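Local coordinates for protein 1-acyl-sn-glycerol-3-phosphate acyltransferase (Thermotoga maritima, PDB 5KYM) that transfers an acyl chain to 1-acyl-sn-glycerol-3-phosphate (lysophosphatidic acid), making phosphatidic acid at the membrane as an HX4D-family acyltransferase, at residues L11-I16 against F57-S62; I4-L9 against T201-K206; K170-I175 against E225-V230. All coordinates share one frame; numbering follows the deposited sequence.

Contact 1. Residues L11-I16 against F57-S62; sequences LYFYFI and FTWLFS. With HGX (1-heptadecanoyl-2-tridecanoyl-3-glycerol-phosphonyl choline), chain D.
W59 and I16 join the two helices of the N-terminal two-helix motif, the part that places the active site of this acyltransferase within the bilayer, and W59 also lines a lipid pocket on it. CG2 of I16 lies over one face of the indole, 3.6 Å from the centroid of the six-membered ring and 17° off its normal, a CH-pi contact. The branch gets there because it stands anti to the I16 backbone N, with CG1 beside that N (chi1 -71°). At the indole edge, close to its plane, F13 CE1 comes to 3.7 Å from W59 CE3, and the two rings meet at a slant. The same F13 ring also meets L60, CD1 being 3.6 Å from L60 CD2. Y12 points its ring edge at the backbone carbonyl of W59, with CE2 3.5 Å from W59 O. Beyond that, the Y12 and F61 planes are within 17° of parallel but too offset to stack. F61 has a positive phi and closes the helix of W59 in a Schellman motif, with F61 N bonded to T58 O and S62 N to F57 O. The acyl carbonyl oxygen O11 of the bound phospholipid lies near the indole edge, 3.6 Å from W59 NE1, and its chain carbon C18 passes the ring of F15; R55 hydrogen-bonds the same lipid. Y20, one turn beyond I16 on helix 2-34, meets W59 edge-to-face, while F202 and M88 from loops cover L60 where helix 38-59 gives way to strand 64-67.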
loop_
_atom_site.group_PDB
_atom_site.type_symbol
_atom_site.label_atom_id
_atom_site.label_comp_id
_atom_site.label_asym_id
_atom_site.label_seq_id
_atom_site.Cartn_x
_atom_site.Cartn_y
_atom_site.Cartn_z
ATOM N N LEU A 11 -6.066 -17.399 12.896
ATOM C CA LEU A 11 -5.307 -17.367 14.153
ATOM C C LEU A 11 -3.814 -17.426 13.900
ATOM O O LEU A 11 -3.050 -16.605 14.399
ATOM C CB LEU A 11 -5.765 -18.495 15.082
ATOM C CG LEU A 11 -7.099 -18.054 15.718
ATOM C CD1 LEU A 11 -8.196 -19.107 15.905
ATOM C CD2 LEU A 11 -6.681 -17.415 17.058
ATOM N N TYR A 12 -3.428 -18.375 13.064
ATOM C CA TYR A 12 -2.069 -18.512 12.577
ATOM C C TYR A 12 -1.575 -17.182 11.991
ATOM O O TYR A 12 -0.451 -16.727 12.324
ATOM C CB TYR A 12 -2.043 -19.658 11.542
ATOM C CG TYR A 12 -0.756 -19.956 10.845
ATOM C CD1 TYR A 12 0.257 -20.673 11.465
ATOM C CD2 TYR A 12 -0.592 -19.602 9.509
ATOM C CE1 TYR A 12 1.441 -20.981 10.776
ATOM C CE2 TYR A 12 0.565 -19.905 8.786
ATOM C CZ TYR A 12 1.597 -20.599 9.407
ATOM O OH TYR A 12 2.743 -20.849 8.664
ATOM N N PHE A 13 -2.406 -16.505 11.187
ATOM C CA PHE A 13 -1.939 -15.232 10.668
ATOM C C PHE A 13 -1.680 -14.197 11.764
ATOM O O PHE A 13 -0.621 -13.587 11.764
ATOM C CB PHE A 13 -2.856 -14.639 9.604
ATOM C CG PHE A 13 -2.348 -13.348 9.040
ATOM C CD1 PHE A 13 -1.377 -13.361 8.059
ATOM C CD2 PHE A 13 -2.796 -12.144 9.505
ATOM C CE1 PHE A 13 -0.850 -12.171 7.554
ATOM C CE2 PHE A 13 -2.297 -10.966 9.008
ATOM C CZ PHE A 13 -1.299 -10.972 8.049
ATOM N N TYR A 14 -2.640 -13.976 12.670
ATOM C CA TYR A 14 -2.487 -12.906 13.645
ATOM C C TYR A 14 -1.347 -13.212 14.589
ATOM O O TYR A 14 -0.585 -12.307 14.954
ATOM C CB TYR A 14 -3.796 -12.583 14.385
ATOM C CG TYR A 14 -4.812 -11.850 13.529
ATOM C CD1 TYR A 14 -4.477 -10.648 12.898
ATOM C CD2 TYR A 14 -6.078 -12.350 13.342
ATOM C CE1 TYR A 14 -5.382 -9.959 12.112
ATOM C CE2 TYR A 14 -7.015 -11.686 12.589
ATOM C CZ TYR A 14 -6.681 -10.477 11.958
ATOM O OH TYR A 14 -7.609 -9.820 11.124
ATOM N N PHE A 15 -1.189 -14.471 14.953
ATOM C CA PHE A 15 -0.147 -14.820 15.878
ATOM C C PHE A 15 1.232 -14.494 15.256
ATOM O O PHE A 15 1.985 -13.672 15.772
ATOM C CB PHE A 15 -0.228 -16.282 16.238
ATOM C CG PHE A 15 0.871 -16.722 17.151
ATOM C CD1 PHE A 15 0.878 -16.331 18.478
ATOM C CD2 PHE A 15 1.922 -17.499 16.673
ATOM C CE1 PHE A 15 1.888 -16.707 19.313
ATOM C CE2 PHE A 15 2.956 -17.893 17.520
ATOM C CZ PHE A 15 2.926 -17.485 18.838
ATOM N N ILE A 16 1.516 -15.109 14.121
ATOM C CA ILE A 16 2.753 -14.887 13.432
ATOM C C ILE A 16 2.963 -13.430 13.084
ATOM O O ILE A 16 4.011 -12.880 13.338
ATOM C CB ILE A 16 2.818 -15.724 12.134
ATOM C CG1 ILE A 16 2.984 -17.186 12.499
ATOM C CG2 ILE A 16 3.999 -15.294 11.237
ATOM C CD1 ILE A 16 2.555 -18.105 11.387
ATOM N N PHE A 57 1.713 -12.536 2.646
ATOM C CA PHE A 57 0.837 -13.298 1.800
ATOM C C PHE A 57 1.174 -14.775 1.904
ATOM O O PHE A 57 0.267 -15.601 1.762
ATOM C CB PHE A 57 0.795 -12.754 0.379
ATOM C CG PHE A 57 0.141 -11.448 0.306
ATOM C CD1 PHE A 57 0.824 -10.322 0.681
ATOM C CD2 PHE A 57 -1.181 -11.341 -0.019
ATOM C CE1 PHE A 57 0.200 -9.102 0.733
ATOM C CE2 PHE A 57 -1.838 -10.106 0.053
ATOM C CZ PHE A 57 -1.132 -8.985 0.434
ATOM N N THR A 58 2.423 -15.130 2.222
ATOM C CA THR A 58 2.744 -16.558 2.400
ATOM C C THR A 58 2.105 -17.091 3.655
ATOM O O THR A 58 1.542 -18.166 3.635
ATOM C CB THR A 58 4.228 -16.903 2.390
ATOM O OG1 THR A 58 4.765 -16.691 3.675
ATOM C CG2 THR A 58 4.988 -16.125 1.394
ATOM N N TRP A 59 2.099 -16.319 4.727
ATOM C CA TRP A 59 1.349 -16.742 5.894
ATOM C C TRP A 59 -0.153 -17.044 5.626
ATOM O O TRP A 59 -0.801 -17.753 6.387
ATOM C CB TRP A 59 1.488 -15.722 6.996
ATOM C CG TRP A 59 2.838 -15.388 7.281
ATOM C CD1 TRP A 59 3.919 -16.159 7.124
ATOM C CD2 TRP A 59 3.299 -14.175 7.830
ATOM N NE1 TRP A 59 5.065 -15.497 7.511
ATOM C CE2 TRP A 59 4.693 -14.275 7.977
ATOM C CE3 TRP A 59 2.667 -12.994 8.218
ATOM C CZ2 TRP A 59 5.466 -13.238 8.501
ATOM C CZ3 TRP A 59 3.432 -11.958 8.731
ATOM C CH2 TRP A 59 4.805 -12.072 8.859
ATOM N N LEU A 60 -0.704 -16.436 4.579
ATOM C CA LEU A 60 -2.088 -16.695 4.120
ATOM C C LEU A 60 -2.200 -17.748 3.006
ATOM O O LEU A 60 -3.312 -18.034 2.521
ATOM C CB LEU A 60 -2.768 -15.373 3.696
ATOM C CG LEU A 60 -2.843 -14.370 4.851
ATOM C CD1 LEU A 60 -3.195 -12.988 4.393
ATOM C CD2 LEU A 60 -3.849 -14.809 5.876
ATOM N N PHE A 61 -1.088 -18.368 2.632
ATOM C CA PHE A 61 -1.114 -19.351 1.525
ATOM C C PHE A 61 -1.848 -18.767 0.307
ATOM O O PHE A 61 -2.706 -19.428 -0.287
ATOM C CB PHE A 61 -1.760 -20.689 1.982
ATOM C CG PHE A 61 -1.137 -21.238 3.249
ATOM C CD1 PHE A 61 0.024 -21.963 3.198
ATOM C CD2 PHE A 61 -1.679 -20.949 4.499
ATOM C CE1 PHE A 61 0.654 -22.381 4.338
ATOM C CE2 PHE A 61 -1.078 -21.362 5.660
ATOM C CZ PHE A 61 0.101 -22.062 5.576
ATOM N N SER A 62 -1.505 -17.512 -0.030
ATOM C CA SER A 62 -2.130 -16.745 -1.092
ATOM C C SER A 62 -1.075 -16.281 -2.061
ATOM O O SER A 62 -0.117 -15.647 -1.598
ATOM C CB SER A 62 -2.851 -15.554 -0.473
ATOM O OG SER A 62 -4.036 -15.966 0.224
HETATM O O11 HGX D . 8.427 -16.688 6.987
HETATM C C11 HGX D . 9.103 -16.500 8.008
HETATM C C12 HGX D . 8.489 -15.903 9.258
HETATM C C13 HGX D . 9.082 -16.440 10.558
HETATM C C14 HGX D . 8.387 -15.834 11.786
HETATM C C15 HGX D . 8.329 -16.805 12.967
HETATM C C16 HGX D . 7.545 -16.331 14.206
HETATM C C17 HGX D . 7.057 -17.523 15.042
HETATM C C18 HGX D . 6.644 -17.197 16.476
HETATM O O3 HGX D . 10.520 -16.841 8.049
HETATM C C3 HGX D . 11.449 -16.593 6.980
HETATM C C2 HGX D . 12.226 -17.870 6.565
HETATM C C1 HGX D . 12.171 -18.182 5.038
HETATM O O3P HGX D . 11.025 -17.688 4.301
HETATM O O2 HGX D . 11.798 -19.004 7.368
HETATM C C31 HGX D . 12.648 -19.329 8.528
HETATM O O31 HGX D . 13.633 -20.008 8.282
HETATM C C32 HGX D . 12.393 -18.846 9.964
HETATM C C33 HGX D . 11.604 -19.796 10.876
HETATM C C34 HGX D . 11.620 -19.356 12.356
HETATM C C35 HGX D . 10.490 -19.999 13.183
HETATM C C36 HGX D . 10.868 -20.424 14.612
HETATM C C37 HGX D . 9.706 -20.944 15.494
HETATM C C38 HGX D . 10.198 -21.665 16.783
HETATM C C39 HGX D . 9.149 -21.899 17.906
HETATM C C40 HGX D . 9.636 -22.749 19.099
HETATM O O1 HGX D . 12.048 -17.758 1.973
HETATM P P1 HGX D . 11.092 -16.965 2.834
HETATM O O4 HGX D . 11.392 -15.500 3.039
HETATM O O5 HGX D . 9.579 -17.037 2.213
HETATM C C4 HGX D . 9.221 -17.564 0.921
HETATM C C5 HGX D . 9.407 -16.521 -0.180
#

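Contact 2. Residues I4-L9 against T201-K206; sequences IRNLLL and TFTPGK
This is a helix-on-loop packing contact, in which N6 and L9 of the first turns of helix 2-34, part of the N-terminal two-helix motif, meet T203 and P204 of the connection leading into strand 207-211 of the central mixed sheet. No hydrogen bond crosses between the two segments, and the fit is one of shape. N6 faces the loop at the closest backbone approach, its CA 5.6 Å from that of T203. Its CB lies 3.5 Å from F202 O, and the amide end continues across the loop, with ND2 3.5 Å from the methyl CG2 of T203. The T203 torsion (chi1 64°) leaves this methyl, rather than OG1, facing the N6 amide. Beside that amide, R5 bends at chi3 (69°) and brings its guanidinium edge-on to the proline ring, NH2 being 3.7 Å from P204 CD. One turn along the helix, L9 passes the CB of F202 more distantly, while the F202 ring turns away from this segment to meet the rings of F13 and Y14. T10 OG1 ties helix and loop together, taking part in hydrogen bonds with N6 O and with F202 N. The loop is held to the rest of the fold by backbone hydrogen bonding between T203 and L194. At the apolar end of the contact, the L9 methyl CD2 meets the outer carbons of the proline ring, 3.4 Å from P204 CG and 3.5 Å from P204 CD.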
loop_
_atom_site.group_PDB
_atom_site.type_symbol
_atom_site.label_atom_id
_atom_site.label_comp_id
_atom_site.label_asym_id
_atom_site.label_seq_id
_atom_site.Cartn_x
_atom_site.Cartn_y
_atom_site.Cartn_z
ATOM N N ILE A 4 -13.709 -23.999 9.964
ATOM C CA ILE A 4 -12.595 -24.328 10.908
ATOM C C ILE A 4 -11.220 -23.928 10.350
ATOM O O ILE A 4 -10.386 -23.362 11.064
ATOM C CB ILE A 4 -12.626 -25.815 11.355
ATOM C CG1 ILE A 4 -13.855 -26.008 12.277
ATOM C CG2 ILE A 4 -11.311 -26.239 12.046
ATOM C CD1 ILE A 4 -14.381 -27.423 12.409
ATOM N N ARG A 5 -11.030 -24.290 9.091
ATOM C CA ARG A 5 -9.815 -24.078 8.381
ATOM C C ARG A 5 -9.511 -22.582 8.339
ATOM O O ARG A 5 -8.430 -22.130 8.753
ATOM C CB ARG A 5 -9.950 -24.690 6.996
ATOM C CG ARG A 5 -8.664 -24.839 6.262
ATOM C CD ARG A 5 -8.946 -25.363 4.859
ATOM N NE ARG A 5 -9.623 -24.316 4.090
ATOM C CZ ARG A 5 -9.045 -23.214 3.589
ATOM N NH1 ARG A 5 -7.748 -22.950 3.759
ATOM N NH2 ARG A 5 -9.798 -22.355 2.920
ATOM N N ASN A 6 -10.478 -21.804 7.894
ATOM C CA ASN A 6 -10.318 -20.348 7.780
ATOM C C ASN A 6 -10.034 -19.701 9.104
ATOM O O ASN A 6 -9.235 -18.777 9.174
ATOM C CB ASN A 6 -11.584 -19.674 7.174
ATOM C CG ASN A 6 -11.800 -20.008 5.707
ATOM O OD1 ASN A 6 -10.889 -20.500 4.962
ATOM N ND2 ASN A 6 -13.024 -19.740 5.279
ATOM N N LEU A 7 -10.735 -20.139 10.152
ATOM C CA LEU A 7 -10.521 -19.556 11.480
ATOM C C LEU A 7 -9.082 -19.870 11.999
ATOM O O LEU A 7 -8.326 -18.958 12.351
ATOM C CB LEU A 7 -11.601 -20.046 12.430
ATOM C CG LEU A 7 -11.333 -19.767 13.924
ATOM C CD1 LEU A 7 -11.178 -18.266 14.209
ATOM C CD2 LEU A 7 -12.414 -20.441 14.776
ATOM N N LEU A 8 -8.699 -21.139 12.010
ATOM C CA LEU A 8 -7.317 -21.510 12.252
ATOM C C LEU A 8 -6.315 -20.748 11.410
ATOM O O LEU A 8 -5.293 -20.290 11.917
ATOM C CB LEU A 8 -7.105 -22.992 12.012
ATOM C CG LEU A 8 -7.822 -23.889 13.033
ATOM C CD1 LEU A 8 -7.437 -25.320 12.630
ATOM C CD2 LEU A 8 -7.520 -23.540 14.497
ATOM N N LEU A 9 -6.580 -20.594 10.124
ATOM C CA LEU A 9 -5.701 -19.754 9.311
ATOM C C LEU A 9 -5.654 -18.337 9.870
ATOM O O LEU A 9 -4.583 -17.787 10.104
ATOM C CB LEU A 9 -6.142 -19.724 7.887
ATOM C CG LEU A 9 -5.308 -18.855 6.996
ATOM C CD1 LEU A 9 -3.920 -19.402 6.851
ATOM C CD2 LEU A 9 -5.949 -18.837 5.633
ATOM N N THR A 201 -11.821 -12.338 9.582
ATOM C CA THR A 201 -11.181 -13.583 9.142
ATOM C C THR A 201 -10.671 -13.571 7.714
ATOM O O THR A 201 -11.187 -12.875 6.845
ATOM C CB THR A 201 -12.132 -14.832 9.211
ATOM O OG1 THR A 201 -13.182 -14.790 8.218
ATOM C CG2 THR A 201 -12.688 -14.964 10.572
ATOM N N PHE A 202 -9.691 -14.437 7.464
ATOM C CA PHE A 202 -9.084 -14.592 6.151
ATOM C C PHE A 202 -9.651 -15.795 5.426
ATOM O O PHE A 202 -10.225 -16.663 6.052
ATOM C CB PHE A 202 -7.597 -14.775 6.342
ATOM C CG PHE A 202 -6.905 -13.550 6.877
ATOM C CD1 PHE A 202 -6.450 -12.561 6.020
ATOM C CD2 PHE A 202 -6.724 -13.377 8.246
ATOM C CE1 PHE A 202 -5.813 -11.450 6.516
ATOM C CE2 PHE A 202 -6.122 -12.225 8.738
ATOM C CZ PHE A 202 -5.646 -11.288 7.876
ATOM N N THR A 203 -9.526 -15.818 4.102
ATOM C CA THR A 203 -9.745 -17.010 3.276
ATOM C C THR A 203 -8.711 -16.970 2.182
ATOM O O THR A 203 -8.633 -15.968 1.495
ATOM C CB THR A 203 -11.120 -17.016 2.547
ATOM O OG1 THR A 203 -11.180 -15.956 1.625
ATOM C CG2 THR A 203 -12.316 -16.775 3.475
ATOM N N PRO A 204 -7.917 -18.032 1.972
ATOM C CA PRO A 204 -6.892 -17.932 0.911
ATOM C C PRO A 204 -7.444 -17.714 -0.493
ATOM O O PRO A 204 -8.624 -17.960 -0.733
ATOM C CB PRO A 204 -6.201 -19.282 0.968
ATOM C CG PRO A 204 -6.393 -19.710 2.353
ATOM C CD PRO A 204 -7.811 -19.283 2.711
ATOM N N GLY A 205 -6.557 -17.295 -1.403
ATOM C CA GLY A 205 -6.878 -17.011 -2.825
ATOM C C GLY A 205 -5.737 -16.347 -3.540
ATOM O O GLY A 205 -4.772 -15.975 -2.928
ATOM N N LYS A 206 -5.830 -16.134 -4.834
ATOM C CA LYS A 206 -4.728 -15.495 -5.557
ATOM C C LYS A 206 -4.892 -13.982 -5.498
ATOM O O LYS A 206 -5.998 -13.473 -5.599
ATOM C CB LYS A 206 -4.751 -15.924 -6.994
ATOM C CG LYS A 206 -4.818 -17.432 -7.168
ATOM C CD LYS A 206 -4.714 -17.857 -8.611
ATOM C CE LYS A 206 -6.075 -17.984 -9.252
ATOM N NZ LYS A 206 -5.791 -18.033 -10.707
#

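Contact 3. Residues K170-I175 against E225-V230; sequences KDSLMI and ELRKYV
L173 overlaps the aliphatic part of R227, its methyl CD1 lying 3.6 Å from R227 CG and equally near R227 CA. The other methyl, CD2, meets L226 with the two side chains at about a right angle, CD2 being 4.0 Å from L226 CG; V230 CG2 is a looser neighbour one turn on. From these apolar contacts R227 extends toward K170 and D171: its CG stands anti to the backbone N (chi1 -173°), the chain turns at chi3 (75°), and CD arrives 3.2 Å from S172 OG, whose hydrogen-bond partner is K169 O. Here the C-terminal helix 223-243 packs against the turn that opens the short helix 174-177, and both lie on the central mixed sheet of the alpha-beta acyltransferase domain, where L173 and V230 both touch V183 of strand 183-189. The guanidinium has K170 CA over one face, 3.6 Å from NH1 and set toward the rim. NH1 also approaches D171 N, but both are donors and no bond forms between them. The charge of R227 is instead met by E223 from its own helix, in a salt bridge to NH1. K170 NZ, 6.2 Å from R227 NH1, is paired with D171 OD1 in a salt bridge of 3.6 Å.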
loop_
_atom_site.group_PDB
_atom_site.type_symbol
_atom_site.label_atom_id
_atom_site.label_comp_id
_atom_site.label_asym_id
_atom_site.label_seq_id
_atom_site.Cartn_x
_atom_site.Cartn_y
_atom_site.Cartn_z
ATOM N N LYS A 170 -13.177 13.961 -5.044
ATOM C CA LYS A 170 -12.725 15.242 -5.619
ATOM C C LYS A 170 -11.533 15.757 -4.811
ATOM O O LYS A 170 -11.468 15.606 -3.612
ATOM C CB LYS A 170 -13.910 16.258 -5.662
ATOM C CG LYS A 170 -13.640 17.702 -6.132
ATOM C CD LYS A 170 -14.283 18.723 -5.167
ATOM C CE LYS A 170 -14.594 20.085 -5.787
ATOM N NZ LYS A 170 -13.388 20.650 -6.450
ATOM N N ASP A 171 -10.592 16.355 -5.504
ATOM C CA ASP A 171 -9.298 16.831 -4.960
ATOM C C ASP A 171 -8.393 15.719 -4.434
ATOM O O ASP A 171 -7.430 16.025 -3.726
ATOM C CB ASP A 171 -9.464 17.957 -3.901
ATOM C CG ASP A 171 -10.186 19.218 -4.457
ATOM O OD1 ASP A 171 -10.045 19.587 -5.662
ATOM O OD2 ASP A 171 -10.896 19.872 -3.660
ATOM N N SER A 172 -8.640 14.456 -4.802
ATOM C CA SER A 172 -7.848 13.335 -4.263
ATOM C C SER A 172 -6.424 13.346 -4.829
ATOM O O SER A 172 -5.457 13.185 -4.088
ATOM C CB SER A 172 -8.545 12.003 -4.446
ATOM O OG SER A 172 -8.898 11.697 -5.786
ATOM N N LEU A 173 -6.285 13.647 -6.119
ATOM C CA LEU A 173 -4.952 13.839 -6.721
ATOM C C LEU A 173 -4.263 15.189 -6.529
ATOM O O LEU A 173 -3.157 15.384 -6.988
ATOM C CB LEU A 173 -4.946 13.427 -8.211
ATOM C CG LEU A 173 -4.675 11.915 -8.147
ATOM C CD1 LEU A 173 -5.938 11.235 -8.564
ATOM C CD2 LEU A 173 -3.451 11.503 -8.928
ATOM N N MET A 174 -4.838 16.068 -5.765
ATOM C CA MET A 174 -4.156 17.308 -5.459
ATOM C C MET A 174 -2.723 17.098 -4.961
ATOM O O MET A 174 -1.880 17.927 -5.292
ATOM C CB MET A 174 -4.964 18.156 -4.474
ATOM C CG MET A 174 -4.556 19.626 -4.495
ATOM S SD MET A 174 -4.692 20.444 -6.116
ATOM C CE MET A 174 -6.469 20.433 -6.427
ATOM N N ILE A 175 -2.365 16.007 -4.272
ATOM C CA ILE A 175 -0.958 15.970 -3.819
ATOM C C ILE A 175 0.034 15.852 -4.967
ATOM O O ILE A 175 1.156 16.309 -4.864
ATOM C CB ILE A 175 -0.621 14.936 -2.726
ATOM C CG1 ILE A 175 -0.647 13.554 -3.253
ATOM C CG2 ILE A 175 -1.567 15.027 -1.547
ATOM C CD1 ILE A 175 -0.144 12.610 -2.210
ATOM N N GLU A 225 -8.536 16.729 -14.115
ATOM C CA GLU A 225 -8.324 16.069 -15.407
ATOM C C GLU A 225 -7.358 14.892 -15.259
ATOM O O GLU A 225 -7.478 13.871 -15.934
ATOM C CB GLU A 225 -7.818 17.079 -16.432
ATOM C CG GLU A 225 -7.641 16.533 -17.855
ATOM C CD GLU A 225 -6.800 17.450 -18.753
ATOM O OE1 GLU A 225 -7.270 18.604 -18.838
ATOM O OE2 GLU A 225 -5.734 17.040 -19.362
ATOM N N LEU A 226 -6.377 15.072 -14.400
ATOM C CA LEU A 226 -5.388 14.042 -14.014
ATOM C C LEU A 226 -6.057 12.896 -13.314
ATOM O O LEU A 226 -5.773 11.717 -13.588
ATOM C CB LEU A 226 -4.332 14.674 -13.045
ATOM C CG LEU A 226 -3.373 13.773 -12.281
ATOM C CD1 LEU A 226 -2.470 12.967 -13.180
ATOM C CD2 LEU A 226 -2.520 14.625 -11.377
ATOM N N ARG A 227 -6.941 13.262 -12.386
ATOM C CA ARG A 227 -7.681 12.294 -11.581
ATOM C C ARG A 227 -8.485 11.361 -12.425
ATOM O O ARG A 227 -8.467 10.161 -12.219
ATOM C CB ARG A 227 -8.592 12.982 -10.590
ATOM C CG ARG A 227 -9.253 12.026 -9.624
ATOM C CD ARG A 227 -10.009 12.766 -8.544
ATOM N NE ARG A 227 -11.217 13.248 -9.195
ATOM C CZ ARG A 227 -11.599 14.502 -9.284
ATOM N NH1 ARG A 227 -10.911 15.465 -8.693
ATOM N NH2 ARG A 227 -12.709 14.793 -9.957
ATOM N N LYS A 228 -9.167 11.928 -13.406
ATOM C CA LYS A 228 -9.957 11.161 -14.318
ATOM C C LYS A 228 -9.127 10.209 -15.166
ATOM O O LYS A 228 -9.630 9.157 -15.554
ATOM C CB LYS A 228 -10.849 12.095 -15.128
ATOM C CG LYS A 228 -11.919 12.775 -14.230
ATOM C CD LYS A 228 -12.705 11.874 -13.234
ATOM C CE LYS A 228 -13.399 10.649 -13.891
ATOM N NZ LYS A 228 -14.691 11.010 -14.579
ATOM N N TYR A 229 -7.867 10.544 -15.434
ATOM C CA TYR A 229 -7.022 9.767 -16.353
ATOM C C TYR A 229 -6.565 8.546 -15.619
ATOM O O TYR A 229 -6.642 7.390 -16.111
ATOM C CB TYR A 229 -5.844 10.619 -16.878
ATOM C CG TYR A 229 -4.893 9.895 -17.799
ATOM C CD1 TYR A 229 -3.793 9.249 -17.302
ATOM C CD2 TYR A 229 -5.040 9.914 -19.159
ATOM C CE1 TYR A 229 -2.935 8.548 -18.120
ATOM C CE2 TYR A 229 -4.166 9.258 -19.994
ATOM C CZ TYR A 229 -3.116 8.574 -19.461
ATOM O OH TYR A 229 -2.176 7.877 -20.213
ATOM N N VAL A 230 -6.107 8.828 -14.403
ATOM C CA VAL A 230 -5.566 7.808 -13.516
ATOM C C VAL A 230 -6.675 6.820 -13.113
ATOM O O VAL A 230 -6.498 5.617 -13.180
ATOM C CB VAL A 230 -4.888 8.466 -12.296
ATOM C CG1 VAL A 230 -4.467 7.399 -11.280
ATOM C CG2 VAL A 230 -3.670 9.266 -12.736
#

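How the contacts relate
Contacts 1 and 2 sit side by side, their centres about 9 Å apart, and both use helix 2-34. Contact 1 joins it to helix 38-59 and contact 2 to the loop before strand 207-211. They touch directly through F202, and S62 OG probably hydrogen-bonds G205 N. Along the chain contact 1 is nested inside contact 2, so the loop before strand 207-211 returns to the start of helix 2-34 and joins the two-helix motif to the globular domain. Contact 3 lies on the opposite side of the chain's centre, about 35 and 36 Å from contacts 1 and 2 between centres. It follows contact 1 in series and crosses contact 2, packing helix 223-243 far from the membrane-binding helices.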